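Local atomic coordinates of excinuclease ABC, subunit A. (Deinococcus radiodurans, PDB entry 2VF7), a protein that binds and hydrolyses ATP and binds DNA as a zinc-containing UvrA protein of the ABC superfamily, probably helping to recognise damage for excision repair. Residues A500-L505 with R519-V524. The protein carries 1 engineered substitution. Sequence-based numbering, arbitrary orientation.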
ATOM      1  N   ALA A 500      17.059 -15.496 -54.088  1.00 57.21           N
ATOM      2  CA  ALA A 500      17.540 -14.531 -55.076  1.00 56.56           C
ATOM      3  C   ALA A 500      19.030 -14.222 -54.865  1.00 56.10           C
ATOM      4  O   ALA A 500      19.746 -13.895 -55.814  1.00 56.14           O
ATOM      5  CB  ALA A 500      16.715 -13.263 -55.007  1.00 56.44           C
ATOM      6  N   GLY A 501      19.478 -14.330 -53.615  1.00 55.61           N
ATOM      7  CA  GLY A 501      20.870 -14.100 -53.224  1.00 54.62           C
ATOM      8  C   GLY A 501      21.147 -14.636 -51.830  1.00 54.32           C
ATOM      9  O   GLY A 501      20.281 -15.278 -51.216  1.00 54.17           O
ATOM     10  N   TRP A 502      22.344 -14.369 -51.315  1.00 53.94           N
ATOM     11  CA  TRP A 502      22.743 -14.888 -50.000  1.00 53.78           C
ATOM     12  C   TRP A 502      23.485 -13.862 -49.150  1.00 53.90           C
ATOM     13  O   TRP A 502      24.492 -13.301 -49.588  1.00 54.04           O
ATOM     14  CB  TRP A 502      23.598 -16.152 -50.153  1.00 53.35           C
ATOM     15  CG  TRP A 502      22.845 -17.347 -50.665  1.00 53.23           C
ATOM     16  CD1 TRP A 502      22.722 -17.743 -51.970  1.00 52.97           C
ATOM     17  CD2 TRP A 502      22.119 -18.306 -49.886  1.00 52.76           C
ATOM     18  NE1 TRP A 502      21.967 -18.889 -52.049  1.00 53.17           N
ATOM     19  CE2 TRP A 502      21.583 -19.258 -50.785  1.00 53.45           C
ATOM     20  CE3 TRP A 502      21.874 -18.460 -48.515  1.00 53.16           C
ATOM     21  CZ2 TRP A 502      20.807 -20.351 -50.353  1.00 52.99           C
ATOM     22  CZ3 TRP A 502      21.107 -19.556 -48.089  1.00 52.44           C
ATOM     23  CH2 TRP A 502      20.580 -20.475 -49.008  1.00 52.21           C
ATOM     24  N   LEU A 503      22.983 -13.637 -47.936  1.00 53.86           N
ATOM     25  CA  LEU A 503      23.563 -12.704 -46.966  1.00 54.28           C
ATOM     26  C   LEU A 503      24.433 -13.489 -45.985  1.00 54.38           C
ATOM     27  O   LEU A 503      23.980 -14.469 -45.389  1.00 54.56           O
ATOM     28  CB  LEU A 503      22.427 -11.975 -46.217  1.00 54.38           C
ATOM     29  CG  LEU A 503      22.511 -10.555 -45.612  1.00 55.09           C
ATOM     30  CD1 LEU A 503      22.441 -10.537 -44.078  1.00 54.99           C
ATOM     31  CD2 LEU A 503      23.696  -9.714 -46.144  1.00 55.33           C
ATOM     32  N   GLU A 504      25.685 -13.070 -45.827  1.00 54.73           N
ATOM     33  CA  GLU A 504      26.632 -13.760 -44.941  1.00 54.92           C
ATOM     34  C   GLU A 504      26.878 -12.971 -43.648  1.00 54.63           C
ATOM     35  O   GLU A 504      27.255 -11.790 -43.682  1.00 54.30           O
ATOM     36  CB  GLU A 504      27.965 -14.028 -45.665  1.00 54.88           C
ATOM     37  CG  GLU A 504      27.855 -14.888 -46.938  1.00 55.35           C
ATOM     38  CD  GLU A 504      29.203 -15.159 -47.613  1.00 56.44           C
ATOM     39  OE1 GLU A 504      30.209 -14.501 -47.242  1.00 58.36           O
ATOM     40  OE2 GLU A 504      29.263 -16.030 -48.523  1.00 58.52           O
ATOM     41  N   LEU A 505      26.629 -13.627 -42.516  1.00 54.59           N
ATOM     42  CA  LEU A 505      26.974 -13.095 -41.195  1.00 54.36           C
ATOM     43  C   LEU A 505      28.061 -14.000 -40.601  1.00 54.48           C
ATOM     44  O   LEU A 505      27.783 -15.108 -40.119  1.00 54.08           O
ATOM     45  CB  LEU A 505      25.743 -13.059 -40.284  1.00 54.34           C
ATOM     46  CG  LEU A 505      25.392 -11.877 -39.362  1.00 53.89           C
ATOM     47  CD1 LEU A 505      24.399 -12.347 -38.329  1.00 53.73           C
ATOM     48  CD2 LEU A 505      26.579 -11.247 -38.661  1.00 53.94           C
ATOM     49  N   ARG A 519      24.421 -18.268 -42.964  1.00 54.40           N
ATOM     50  CA  ARG A 519      23.911 -17.683 -44.208  1.00 54.09           C
ATOM     51  C   ARG A 519      22.396 -17.507 -44.206  1.00 53.55           C
ATOM     52  O   ARG A 519      21.661 -18.416 -43.826  1.00 53.51           O
ATOM     53  CB  ARG A 519      24.324 -18.519 -45.420  1.00 54.30           C
ATOM     54  CG  ARG A 519      25.827 -18.726 -45.574  1.00 55.33           C
ATOM     55  CD  ARG A 519      26.291 -18.448 -46.997  1.00 57.56           C
ATOM     56  NE  ARG A 519      25.899 -19.483 -47.954  1.00 59.41           N
ATOM     57  CZ  ARG A 519      26.081 -19.400 -49.273  0.80 60.43           C
ATOM     58  NH1 ARG A 519      26.644 -18.318 -49.809  0.80 60.90           N
ATOM     59  NH2 ARG A 519      25.701 -20.402 -50.065  1.00 61.04           N
ATOM     60  N   PHE A 520      21.932 -16.336 -44.635  1.00 53.00           N
ATOM     61  CA  PHE A 520      20.497 -16.088 -44.788  1.00 52.48           C
ATOM     62  C   PHE A 520      20.184 -15.830 -46.263  1.00 51.99           C
ATOM     63  O   PHE A 520      20.746 -14.917 -46.838  1.00 51.65           O
ATOM     64  CB  PHE A 520      20.040 -14.865 -43.975  1.00 52.14           C
ATOM     65  CG  PHE A 520      20.377 -14.918 -42.502  1.00 52.54           C
ATOM     66  CD1 PHE A 520      21.540 -14.309 -42.015  1.00 52.46           C
ATOM     67  CD2 PHE A 520      19.502 -15.520 -41.587  1.00 53.10           C
ATOM     68  CE1 PHE A 520      21.848 -14.328 -40.647  1.00 51.87           C
ATOM     69  CE2 PHE A 520      19.797 -15.536 -40.216  1.00 51.73           C
ATOM     70  CZ  PHE A 520      20.974 -14.948 -39.748  1.00 51.46           C
ATOM     71  N   PRO A 521      19.265 -16.611 -46.864  1.00 51.80           N
ATOM     72  CA  PRO A 521      18.871 -16.430 -48.267  1.00 51.51           C
ATOM     73  C   PRO A 521      18.006 -15.188 -48.446  1.00 51.36           C
ATOM     74  O   PRO A 521      17.309 -14.803 -47.508  1.00 51.51           O
ATOM     75  CB  PRO A 521      18.035 -17.681 -48.551  1.00 51.51           C
ATOM     76  CG  PRO A 521      17.439 -18.021 -47.237  1.00 51.61           C
ATOM     77  CD  PRO A 521      18.512 -17.708 -46.229  1.00 51.79           C
ATOM     78  N   LEU A 522      18.039 -14.575 -49.631  1.00 51.16           N
ATOM     79  CA  LEU A 522      17.279 -13.339 -49.884  1.00 50.81           C
ATOM     80  C   LEU A 522      16.080 -13.545 -50.810  1.00 50.71           C
ATOM     81  O   LEU A 522      16.019 -14.517 -51.559  1.00 49.91           O
ATOM     82  CB  LEU A 522      18.180 -12.203 -50.407  1.00 51.00           C
ATOM     83  CG  LEU A 522      19.533 -11.951 -49.722  1.00 51.08           C
ATOM     84  CD1 LEU A 522      20.394 -11.007 -50.545  1.00 50.57           C
ATOM     85  CD2 LEU A 522      19.372 -11.434 -48.286  1.00 51.08           C
ATOM     86  N   GLY A 523      15.120 -12.620 -50.712  1.00 51.02           N
ATOM     87  CA  GLY A 523      13.874 -12.648 -51.481  1.00 51.13           C
ATOM     88  C   GLY A 523      12.981 -13.795 -51.081  1.00 51.10           C
ATOM     89  O   GLY A 523      12.110 -14.210 -51.842  1.00 51.11           O
ATOM     90  N   VAL A 524      13.214 -14.293 -49.870  1.00 51.54           N
ATOM     91  CA  VAL A 524      12.637 -15.536 -49.347  1.00 51.44           C
ATOM     92  C   VAL A 524      12.362 -15.332 -47.858  1.00 51.62           C
ATOM     93  O   VAL A 524      12.909 -14.418 -47.236  1.00 51.58           O
ATOM     94  CB  VAL A 524      13.626 -16.722 -49.576  1.00 51.46           C
ATOM     95  CG1 VAL A 524      13.179 -17.969 -48.901  1.00 50.94           C
ATOM     96  CG2 VAL A 524      13.785 -16.999 -51.070  1.00 51.92           C
TER
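Leu503 and Phe520 pair where the short strands 502-505 and 519-521 run antiparallel, 158° between their N-to-C directions. The strands are neighbours in the three-stranded antiparallel β-sheet of an ABC nucleotide-binding domain, with 502-510 in the middle, and illustrate how one ladder can carry two unlike faces. Leu503 N reaches Phe520 O at 2.8 Å, and Phe520 N returns a bond to Leu503 O. On the face of Trp502, Glu504, Arg519 and Pro521, the indole is sandwiched. Arg519 lays its guanidinium flat over the five-membered ring, the planes only 9° apart, a stacked cation-pi contact, while Pro521 CB makes a CH-pi contact with the opposite face, 3.8 Å from the centroid of the six-membered ring of Trp502. An alanine in place of Trp502 would probably leave the Arg519 guanidinium without its stacking surface and take away the CH-pi partner of Pro521 CB. Leu503 and Phe520 point to the other face, where apolar contacts prevail: Leu505 CD1 approaches the edge of the Phe520 ring, Leu503 CB rests 3.7 Å from Leu522 CD2, and helix 536-551, which follows the ADP-binding P-loop, packs on Leu503, Leu505 and Phe520. Arg519 has a second partner: its NH1 forms a long salt bridge with Glu504 OE2, 3.7 Å away.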